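Local structure of HD domain protein (Enterococcus faecalis, 4LRL) at residues S176-F179 against P180-A184; F444-E447 against M448-G452; K319-D322 against G323-S326. The protein is a metal-binding HD-domain phosphohydrolase that probably removes triphosphate from deoxyribonucleoside triphosphates and is regulated allosterically by bound nucleotides. One frame throughout, in Å; residues are numbered along the deposited sequence. Where two conformers were deposited one is given.

Contact 1: residues S176-F179 against P180-A184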
ATOM      1  N   SER C 176      35.640  22.136 -12.265  1.00 59.41           N
ATOM      2  CA  SER C 176      36.900  22.253 -12.998  1.00 61.57           C
ATOM      3  C   SER C 176      36.585  22.596 -14.455  1.00 61.78           C
ATOM      4  O   SER C 176      35.494  22.283 -14.953  1.00 59.95           O
ATOM      5  CB  SER C 176      37.727  20.966 -12.910  1.00 61.62           C
ATOM      6  OG  SER C 176      37.059  19.868 -13.501  1.00 59.70           O
ATOM      7  N   ALA C 177      37.540  23.238 -15.127  1.00 63.90           N
ATOM      8  CA  ALA C 177      37.370  23.692 -16.516  1.00 64.39           C
ATOM      9  C   ALA C 177      36.743  22.649 -17.457  1.00 62.54           C
ATOM     10  O   ALA C 177      35.882  22.983 -18.271  1.00 61.96           O
ATOM     11  CB  ALA C 177      38.705  24.192 -17.078  1.00 66.97           C
ATOM     12  N   ASP C 178      37.173  21.396 -17.318  1.00 61.79           N
ATOM     13  CA  ASP C 178      36.789  20.300 -18.213  1.00 60.59           C
ATOM     14  C   ASP C 178      35.541  19.549 -17.752  1.00 57.56           C
ATOM     15  O   ASP C 178      35.036  18.673 -18.461  1.00 56.77           O
ATOM     16  CB  ASP C 178      37.948  19.307 -18.321  1.00 62.03           C
ATOM     17  CG  ASP C 178      38.375  18.756 -16.964  1.00 63.07           C
ATOM     18  OD1 ASP C 178      38.876  17.614 -16.913  1.00 65.22           O
ATOM     19  OD2 ASP C 178      38.212  19.460 -15.942  1.00 64.60           O
ATOM     20  N   PHE C 179      35.047  19.887 -16.565  1.00 55.99           N
ATOM     21  CA  PHE C 179      33.927  19.161 -15.968  1.00 52.93           C
ATOM     22  C   PHE C 179      32.620  19.227 -16.771  1.00 50.90           C
ATOM     23  O   PHE C 179      31.937  18.207 -16.899  1.00 49.39           O
ATOM     24  CB  PHE C 179      33.700  19.593 -14.517  1.00 52.74           C
ATOM     25  CG  PHE C 179      32.934  18.594 -13.706  1.00 50.57           C
ATOM     26  CD1 PHE C 179      33.501  17.368 -13.375  1.00 50.56           C
ATOM     27  CD2 PHE C 179      31.651  18.882 -13.263  1.00 49.13           C
ATOM     28  CE1 PHE C 179      32.793  16.436 -12.621  1.00 49.74           C
ATOM     29  CE2 PHE C 179      30.936  17.966 -12.506  1.00 47.92           C
ATOM     30  CZ  PHE C 179      31.502  16.737 -12.186  1.00 48.05           C
ATOM     31  N   PRO C 180      32.269  20.416 -17.312  1.00 51.02           N
ATOM     32  CA  PRO C 180      31.042  20.508 -18.110  1.00 49.32           C
ATOM     33  C   PRO C 180      31.000  19.531 -19.287  1.00 48.66           C
ATOM     34  O   PRO C 180      29.989  18.843 -19.467  1.00 46.47           O
ATOM     35  CB  PRO C 180      31.059  21.955 -18.613  1.00 51.00           C
ATOM     36  CG  PRO C 180      31.847  22.689 -17.595  1.00 52.47           C
ATOM     37  CD  PRO C 180      32.920  21.734 -17.171  1.00 52.87           C
ATOM     38  N   GLU C 181      32.093  19.460 -20.058  1.00 50.25           N
ATOM     39  CA  GLU C 181      32.206  18.548 -21.200  0.50 50.24           C
ATOM     40  C   GLU C 181      32.022  17.102 -20.743  1.00 48.60           C
ATOM     41  O   GLU C 181      31.304  16.320 -21.366  1.00 47.48           O
ATOM     42  CB  GLU C 181      33.561  18.742 -21.896  0.50 52.69           C
ATOM     43  CG  GLU C 181      33.853  17.797 -23.060  0.50 53.80           C
ATOM     44  CD  GLU C 181      34.703  16.599 -22.653  0.50 55.07           C
ATOM     45  OE1 GLU C 181      35.570  16.751 -21.760  0.50 55.60           O
ATOM     46  OE2 GLU C 181      34.510  15.510 -23.235  0.50 54.75           O
ATOM     47  N   LYS C 182      32.677  16.758 -19.638  1.00 48.48           N
ATOM     48  CA  LYS C 182      32.573  15.412 -19.067  1.00 47.07           C
ATOM     49  C   LYS C 182      31.139  15.057 -18.646  1.00 44.80           C
ATOM     50  O   LYS C 182      30.660  13.965 -18.953  1.00 43.96           O
ATOM     51  CB  LYS C 182      33.552  15.238 -17.902  1.00 47.83           C
ATOM     52  CG  LYS C 182      35.024  15.379 -18.296  1.00 50.16           C
ATOM     53  CD  LYS C 182      35.956  14.992 -17.155  1.00 51.02           C
ATOM     54  CE  LYS C 182      37.364  14.771 -17.674  1.00 54.29           C
ATOM     55  NZ  LYS C 182      38.350  14.481 -16.585  1.00 56.15           N
ATOM     56  N   VAL C 183      30.447  15.969 -17.964  1.00 44.04           N
ATOM     57  CA  VAL C 183      29.039  15.731 -17.593  1.00 42.08           C
ATOM     58  C   VAL C 183      28.171  15.466 -18.839  1.00 41.48           C
ATOM     59  O   VAL C 183      27.347  14.549 -18.851  1.00 40.14           O
ATOM     60  CB  VAL C 183      28.446  16.895 -16.753  1.00 41.81           C
ATOM     61  CG1 VAL C 183      26.948  16.710 -16.534  1.00 39.92           C
ATOM     62  CG2 VAL C 183      29.163  17.015 -15.418  1.00 42.57           C
ATOM     63  N   ALA C 184      28.388  16.264 -19.882  1.00 42.65           N
ATOM     64  CA  ALA C 184      27.631  16.160 -21.122  1.00 42.57           C
ATOM     65  C   ALA C 184      27.895  14.835 -21.824  1.00 42.89           C
ATOM     66  O   ALA C 184      26.974  14.233 -22.379  1.00 42.31           O
ATOM     67  CB  ALA C 184      27.956  17.337 -22.042  1.00 43.97           C
TER
HETATM   68  O   HOH W   1      34.470  21.906 -20.102  1.00 50.52           O

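Contact 2: residues F444-E447 against M448-G452. With DGT (2'-deoxyguanosine-5'-triphosphate), chain R.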
ATOM      1  N   PHE C 444     -10.300  10.673 -34.908  1.00 34.23           N
ATOM      2  CA  PHE C 444     -11.405  11.415 -35.532  1.00 34.19           C
ATOM      3  C   PHE C 444     -12.257  12.076 -34.461  1.00 35.80           C
ATOM      4  O   PHE C 444     -12.219  11.651 -33.294  1.00 36.19           O
ATOM      5  CB  PHE C 444     -12.272  10.482 -36.388  1.00 33.49           C
ATOM      6  CG  PHE C 444     -12.700   9.224 -35.683  1.00 34.49           C
ATOM      7  CD1 PHE C 444     -13.859   9.202 -34.900  1.00 37.69           C
ATOM      8  CD2 PHE C 444     -11.946   8.056 -35.800  1.00 33.69           C
ATOM      9  CE1 PHE C 444     -14.264   8.029 -34.244  1.00 37.81           C
ATOM     10  CE2 PHE C 444     -12.337   6.881 -35.147  1.00 34.79           C
ATOM     11  CZ  PHE C 444     -13.499   6.869 -34.368  1.00 37.56           C
ATOM     12  N   PRO C 445     -13.027  13.119 -34.842  1.00 36.93           N
ATOM     13  CA  PRO C 445     -13.887  13.749 -33.839  1.00 39.94           C
ATOM     14  C   PRO C 445     -14.915  12.767 -33.318  1.00 40.68           C
ATOM     15  O   PRO C 445     -15.500  12.012 -34.095  1.00 39.67           O
ATOM     16  CB  PRO C 445     -14.564  14.888 -34.611  1.00 41.29           C
ATOM     17  CG  PRO C 445     -13.637  15.156 -35.759  1.00 39.52           C
ATOM     18  CD  PRO C 445     -13.132  13.803 -36.144  1.00 36.62           C
ATOM     19  N   LYS C 446     -15.090  12.765 -32.003  1.00 43.37           N
ATOM     20  CA  LYS C 446     -16.128  11.984 -31.341  1.00 46.03           C
ATOM     21  C   LYS C 446     -17.504  12.206 -31.979  1.00 48.04           C
ATOM     22  O   LYS C 446     -18.270  11.251 -32.162  1.00 48.40           O
ATOM     23  CB  LYS C 446     -16.178  12.318 -29.842  1.00 49.04           C
ATOM     24  CG  LYS C 446     -17.085  11.396 -29.035  1.00 52.25           C
ATOM     25  CD  LYS C 446     -17.032  11.664 -27.524  1.00 55.97           C
ATOM     26  CE  LYS C 446     -18.185  10.944 -26.821  1.00 60.32           C
ATOM     27  NZ  LYS C 446     -17.965  10.729 -25.358  1.00 64.51           N
ATOM     28  N   GLU C 447     -17.808  13.454 -32.330  1.00 50.11           N
ATOM     29  CA  GLU C 447     -19.133  13.785 -32.871  1.00 53.70           C
ATOM     30  C   GLU C 447     -19.484  13.059 -34.177  1.00 52.25           C
ATOM     31  O   GLU C 447     -20.642  13.064 -34.595  1.00 55.00           O
ATOM     32  CB  GLU C 447     -19.407  15.305 -32.941  1.00 56.66           C
ATOM     33  CG  GLU C 447     -18.256  16.214 -33.344  1.00 53.91           C
ATOM     34  CD  GLU C 447     -17.323  16.563 -32.188  1.00 52.93           C
ATOM     35  OE1 GLU C 447     -17.403  17.699 -31.674  1.00 55.10           O
ATOM     36  OE2 GLU C 447     -16.506  15.702 -31.802  1.00 47.76           O
ATOM     37  N   MET C 448     -18.493  12.405 -34.787  1.00 49.06           N
ATOM     38  CA  MET C 448     -18.727  11.561 -35.959  1.00 48.24           C
ATOM     39  C   MET C 448     -19.555  10.329 -35.612  1.00 50.62           C
ATOM     40  O   MET C 448     -20.249   9.786 -36.471  1.00 51.00           O
ATOM     41  CB  MET C 448     -17.408  11.112 -36.600  1.00 44.08           C
ATOM     42  CG  MET C 448     -16.609  12.207 -37.304  1.00 42.20           C
ATOM     43  SD  MET C 448     -17.504  13.146 -38.563  1.00 41.23           S
ATOM     44  CE  MET C 448     -17.902  11.877 -39.763  1.00 38.36           C
ATOM     45  N   LEU C 449     -19.473   9.895 -34.354  1.00 53.21           N
ATOM     46  CA  LEU C 449     -20.134   8.674 -33.902  1.00 56.22           C
ATOM     47  C   LEU C 449     -21.510   8.888 -33.273  1.00 62.64           C
ATOM     48  O   LEU C 449     -22.467   8.218 -33.654  1.00 64.76           O
ATOM     49  CB  LEU C 449     -19.230   7.893 -32.943  1.00 54.88           C
ATOM     50  CG  LEU C 449     -17.987   7.226 -33.538  1.00 50.65           C
ATOM     51  CD1 LEU C 449     -17.179   6.561 -32.431  1.00 51.25           C
ATOM     52  CD2 LEU C 449     -18.340   6.213 -34.624  1.00 48.64           C
ATOM     53  N   ASP C 450     -21.609   9.808 -32.316  1.00 67.15           N
ATOM     54  CA  ASP C 450     -22.848   9.998 -31.547  1.00 74.81           C
ATOM     55  C   ASP C 450     -23.763  11.076 -32.130  1.00 78.90           C
ATOM     56  O   ASP C 450     -23.286  12.029 -32.749  1.00 77.78           O
ATOM     57  CB  ASP C 450     -22.543  10.279 -30.062  1.00 77.71           C
ATOM     58  CG  ASP C 450     -21.502  11.384 -29.866  1.00 77.01           C
ATOM     59  OD1 ASP C 450     -20.309  11.050 -29.688  1.00 74.57           O
ATOM     60  OD2 ASP C 450     -21.874  12.580 -29.898  1.00 80.46           O
ATOM     61  N   GLN C 451     -25.071  10.925 -31.923  1.00 85.11           N
ATOM     62  CA  GLN C 451     -26.054  11.883 -32.452  1.00 90.27           C
ATOM     63  C   GLN C 451     -26.871  12.630 -31.386  1.00 97.69           C
ATOM     64  O   GLN C 451     -28.098  12.711 -31.477  1.00103.39           O
ATOM     65  CB  GLN C 451     -26.969  11.214 -33.489  1.00 91.26           C
ATOM     66  CG  GLN C 451     -26.312  11.032 -34.854  1.00 86.39           C
ATOM     67  CD  GLN C 451     -25.639  12.304 -35.358  1.00 85.52           C
ATOM     68  OE1 GLN C 451     -24.408  12.387 -35.412  1.00 80.98           O
ATOM     69  NE2 GLN C 451     -26.443  13.307 -35.711  1.00 89.98           N
ATOM     70  N   GLY C 452     -26.180  13.185 -30.391  1.00 98.40           N
ATOM     71  CA  GLY C 452     -26.827  13.923 -29.304  1.00105.93           C
ATOM     72  C   GLY C 452     -27.564  13.021 -28.328  1.00110.78           C
ATOM     73  O   GLY C 452     -27.426  11.794 -28.378  1.00107.99           O
TER
HETATM   74  PG  DGT R 502     -16.774   7.631 -23.258  0.75 59.71           P
HETATM   75  O1G DGT R 502     -16.641   6.272 -22.593  0.75 58.65           O
HETATM   76  O2G DGT R 502     -17.552   7.594 -24.566  0.75 58.83           O
HETATM   77  O3G DGT R 502     -17.177   8.751 -22.312  0.75 58.44           O
HETATM   78  O3B DGT R 502     -15.298   8.084 -23.740  1.00 54.82           O
HETATM   79  PB  DGT R 502     -13.955   7.378 -23.233  1.00 51.95           P
HETATM   80  O1B DGT R 502     -13.387   6.562 -24.363  1.00 51.92           O
HETATM   81  O2B DGT R 502     -14.186   6.743 -21.885  1.00 53.40           O
HETATM   82  O3A DGT R 502     -12.991   8.642 -23.025  1.00 46.87           O
HETATM   83  PA  DGT R 502     -13.076   9.706 -21.827  1.00 39.59           P
HETATM   84  O1A DGT R 502     -12.791  11.047 -22.442  1.00 39.67           O
HETATM   85  O2A DGT R 502     -14.286   9.553 -20.965  1.00 40.46           O
HETATM   86  O5' DGT R 502     -11.778   9.338 -20.944  1.00 40.89           O
HETATM   87  C5' DGT R 502     -11.446   8.012 -20.546  1.00 38.88           C
HETATM   88  C4' DGT R 502     -11.074   7.984 -19.065  1.00 38.72           C
HETATM   89  O4' DGT R 502     -10.247   9.090 -18.664  1.00 36.57           O
HETATM   90  C3' DGT R 502     -12.314   8.122 -18.193  1.00 39.22           C
HETATM   91  O3' DGT R 502     -13.076   6.902 -18.124  1.00 41.20           O
HETATM   92  C2' DGT R 502     -11.739   8.603 -16.867  1.00 36.54           C
HETATM   93  C1' DGT R 502     -10.451   9.328 -17.264  1.00 34.09           C
HETATM   94  N9  DGT R 502     -10.520  10.784 -16.987  1.00 30.55           N
HETATM   95  C8  DGT R 502      -9.611  11.480 -16.274  1.00 30.94           C
HETATM   96  N7  DGT R 502      -9.932  12.801 -16.193  1.00 26.98           N
HETATM   97  C5  DGT R 502     -11.080  12.961 -16.877  1.00 27.55           C
HETATM   98  C6  DGT R 502     -11.999  14.092 -17.191  1.00 27.07           C
HETATM   99  O6  DGT R 502     -11.789  15.262 -16.815  1.00 28.06           O
HETATM  100  N1  DGT R 502     -13.078  13.844 -17.921  1.00 27.26           N
HETATM  101  C2  DGT R 502     -13.387  12.620 -18.365  1.00 27.63           C
HETATM  102  N2  DGT R 502     -14.515  12.493 -19.092  1.00 27.66           N
HETATM  103  N3  DGT R 502     -12.606  11.530 -18.131  1.00 29.34           N
HETATM  104  C4  DGT R 502     -11.461  11.636 -17.396  1.00 29.24           C

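Contact 3: residues K319-D322 against G323-S326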
ATOM      1  N   LYS C 319      12.795  29.907 -21.565  1.00 45.96           N
ATOM      2  CA  LYS C 319      11.674  30.680 -21.052  1.00 45.90           C
ATOM      3  C   LYS C 319      10.388  29.890 -21.175  1.00 44.63           C
ATOM      4  O   LYS C 319       9.365  30.284 -20.613  1.00 44.44           O
ATOM      5  CB  LYS C 319      11.529  31.995 -21.827  1.00 46.78           C
ATOM      6  CG  LYS C 319      12.496  33.095 -21.406  1.00 48.63           C
ATOM      7  CD  LYS C 319      12.371  34.283 -22.333  1.00 50.75           C
ATOM      8  CE  LYS C 319      13.245  35.449 -21.884  1.00 54.10           C
ATOM      9  NZ  LYS C 319      13.436  36.416 -23.009  1.00 54.98           N
ATOM     10  N   LEU C 320      10.441  28.790 -21.924  1.00 44.19           N
ATOM     11  CA  LEU C 320       9.251  28.009 -22.224  1.00 43.51           C
ATOM     12  C   LEU C 320       8.922  26.966 -21.164  1.00 43.03           C
ATOM     13  O   LEU C 320       9.814  26.274 -20.672  1.00 43.52           O
ATOM     14  CB  LEU C 320       9.397  27.315 -23.570  1.00 43.31           C
ATOM     15  CG  LEU C 320       9.336  28.145 -24.846  1.00 43.80           C
ATOM     16  CD1 LEU C 320       9.419  27.184 -26.008  1.00 42.89           C
ATOM     17  CD2 LEU C 320       8.061  28.992 -24.926  1.00 42.89           C
ATOM     18  N   ASP C 321       7.632  26.871 -20.831  1.00 42.43           N
ATOM     19  CA  ASP C 321       7.092  25.851 -19.917  1.00 41.88           C
ATOM     20  C   ASP C 321       5.610  25.605 -20.236  1.00 41.12           C
ATOM     21  O   ASP C 321       5.081  26.226 -21.148  1.00 41.03           O
ATOM     22  CB  ASP C 321       7.297  26.261 -18.454  1.00 42.41           C
ATOM     23  CG  ASP C 321       6.670  27.609 -18.116  1.00 43.35           C
ATOM     24  OD1 ASP C 321       7.334  28.415 -17.429  1.00 43.42           O
ATOM     25  OD2 ASP C 321       5.519  27.866 -18.531  1.00 43.65           O
ATOM     26  N   ASP C 322       4.942  24.712 -19.498  1.00 40.66           N
ATOM     27  CA  ASP C 322       3.532  24.386 -19.785  1.00 40.05           C
ATOM     28  C   ASP C 322       2.588  25.596 -19.642  1.00 40.10           C
ATOM     29  O   ASP C 322       1.624  25.742 -20.401  1.00 40.00           O
ATOM     30  CB  ASP C 322       3.033  23.225 -18.905  1.00 40.25           C
ATOM     31  CG  ASP C 322       3.852  21.944 -19.077  1.00 41.14           C
ATOM     32  OD1 ASP C 322       3.659  21.010 -18.275  1.00 42.43           O
ATOM     33  OD2 ASP C 322       4.683  21.856 -20.003  1.00 42.02           O
ATOM     34  N   GLY C 323       2.873  26.452 -18.667  1.00 40.18           N
ATOM     35  CA  GLY C 323       2.057  27.616 -18.400  1.00 40.13           C
ATOM     36  C   GLY C 323       2.101  28.669 -19.494  1.00 40.23           C
ATOM     37  O   GLY C 323       1.133  29.403 -19.693  1.00 40.40           O
ATOM     38  N   VAL C 324       3.229  28.755 -20.190  1.00 39.81           N
ATOM     39  CA  VAL C 324       3.349  29.658 -21.323  1.00 40.31           C
ATOM     40  C   VAL C 324       2.367  29.235 -22.413  1.00 39.49           C
ATOM     41  O   VAL C 324       1.579  30.055 -22.894  1.00 40.08           O
ATOM     42  CB  VAL C 324       4.811  29.730 -21.865  1.00 40.95           C
ATOM     43  CG1 VAL C 324       4.855  30.421 -23.224  1.00 41.27           C
ATOM     44  CG2 VAL C 324       5.718  30.468 -20.872  1.00 41.59           C
ATOM     45  N   LEU C 325       2.393  27.948 -22.761  1.00 38.14           N
ATOM     46  CA  LEU C 325       1.531  27.409 -23.816  1.00 37.28           C
ATOM     47  C   LEU C 325       0.050  27.567 -23.510  1.00 36.71           C
ATOM     48  O   LEU C 325      -0.705  28.075 -24.342  1.00 36.93           O
ATOM     49  CB  LEU C 325       1.860  25.943 -24.110  1.00 36.70           C
ATOM     50  CG  LEU C 325       3.183  25.660 -24.832  1.00 37.45           C
ATOM     51  CD1 LEU C 325       3.320  24.186 -25.123  1.00 37.11           C
ATOM     52  CD2 LEU C 325       3.262  26.424 -26.115  1.00 40.23           C
ATOM     53  N   SER C 326      -0.363  27.151 -22.314  1.00 35.79           N
ATOM     54  CA  SER C 326      -1.770  27.216 -21.947  1.00 35.31           C
ATOM     55  C   SER C 326      -2.276  28.659 -21.911  1.00 36.10           C
ATOM     56  O   SER C 326      -3.413  28.931 -22.296  1.00 36.13           O
ATOM     57  CB  SER C 326      -2.053  26.469 -20.638  1.00 34.79           C
ATOM     58  OG  SER C 326      -1.226  26.937 -19.599  1.00 35.64           O
TER

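Contact 1: residues S176-F179 against P180-A184
D178 and K182 meet one helical turn apart, by backbone and by side chain. Along the backbone, K182 N donates to D178 O at 3.3 Å, and the bond is nearly straight (164°). Between the side chains, K182 NZ and D178 OD1 form a salt bridge at 3.2 Å, whose hydrogen bond is weak. The two side chains cross at a slant. The extended K182 chain passes D178 O with CG and comes to OD1 with CE and NZ. The other oxygen, D178 OD2, accepts from S176 OG at 2.7 Å, nearly along its C-O axis. OD2 is thus held closely by S176, and OD1 only weakly by K182.

S176 to F179 form a type I turn, closed by F179 N donating to S176 O at 2.9 Å. It leads into helix 179-187. V183 N donates to F179 O at 2.9 Å and continues the helical bonding. A water donates to A177 O, within the turn, and accepts only weakly from E181 N.

Beneath this polar side lies the packing. F179 chi1 of -159° swings the ring beside the carbonyl carbon, and V183 CG2 sits over one face of it, 4.0 Å from the centroid, in a CH-pi contact. The P180 ring packs against F179 CB through CD. F179 also touches I126 and C129 of helix 124-133, and P180 touches Y169 and L172 of helix 167-175.

The chemistry is thus two-sided. The S176 hydroxyl holds the D178 carboxylate, which reaches K182 of the helix, while F179, P180 and V183 bury the helix start among neighbouring HD-domain helices.

Contact 2: residues F444-E447 against M448-G452
A short 3-10 turn beside a nucleotide pocket holds this contact, just after strand 441-444. Two backbone bonds form the turn. M448 N donates to P445 O at 3.1 Å, and L449 N donates to K446 O at 2.8 Å.

K446 is the residue of this stretch that belongs to the dGTP pocket. Its chain is extended beyond CG and carries NZ to the dGTP gamma-phosphate, where it donates to O2G at 3.3 Å. R350 and K354 of the same chain also bond this nucleotide, as do K38 and R68 of the second subunit.

D450 OD1 lies against the aliphatic part of K446, 3.3 Å from CG, and the two side chains cross at about a right angle. K446 NZ is 4.9 Å from D450 OD1, so the charged ends do not touch. The carboxylate may still favour the charged form of the lysine at this distance.

On the side facing helix 461-468, L449 CD1 meets the edge of the F444 ring in its plane, 3.7 Å from CE1. M448 CG packs beside P445 CD, the two side chains pointing the same way. F467 of that helix touches M448 and L449 and meets F444 edge to face. E447 turns elsewhere and forms a salt bridge with R346.

The 3-10 turn here presents K446 to the gamma-phosphate in a dGTP site built from two subunits, separate from the metal centre of the HD domain.

Contact 3: residues K319-D322 against G323-S326
D321 caps helix 322-332, and its carboxylate forms a closely packed part of this contact. V324 N donates to D321 OD2 at 3.0 Å. A weaker bond from V324 N goes to D321 O at 3.3 Å. With chi1 at 57°, the D321 side chain folds back over the first turn of the helix. There OD2 also lies 3.5 Å from V324 CG2. The negative carboxylate probably interacts well with the positive end of the helix dipole. Its other oxygen, OD1, is held by R69 of the same chain in a salt bridge, so the cap has a partner at each oxygen.

An i to i+4 helical bond follows, nearly straight at 171°: S326 N donates to D322 O at 3.1 Å. The D322 side chain turns out of the helix to a salt bridge between OD1 and K71.

The apolar part is thinner. L320 CD2 meets V324 CG1 at 3.9 Å, the two side chains crossing at about a right angle. K319 is a looser part. Its side chain leads away from residues 323-326, makes little contact with them and is partly exposed. It meets T330 of the second subunit instead, while V324 packs on T327 of that subunit.

This is an N-cap motif: an aspartate just before the helix binds the N-H of its N3 residue, here beside a subunit interface.

Along the chain the order is contact 1, contact 3, contact 2. Contact 1 lies in the HD domain range, and the other two in the HD associated region. The centres of contacts 1 and 2 are 55 Å apart, on opposite sides of the chain's centre. Contact 3 is about 30 Å from contact 1 and 31 Å from contact 2, between centres. No two of them touch. Contacts 1 and 3 are both helix starts, on helices 179-187 and 322-332. Contact 2 follows strand 441-444. Contact 3 meets the second subunit directly and contact 2 through dGTP, which is consistent with allosteric control through the assembly. Contact 1 is packing within the metal-binding domain.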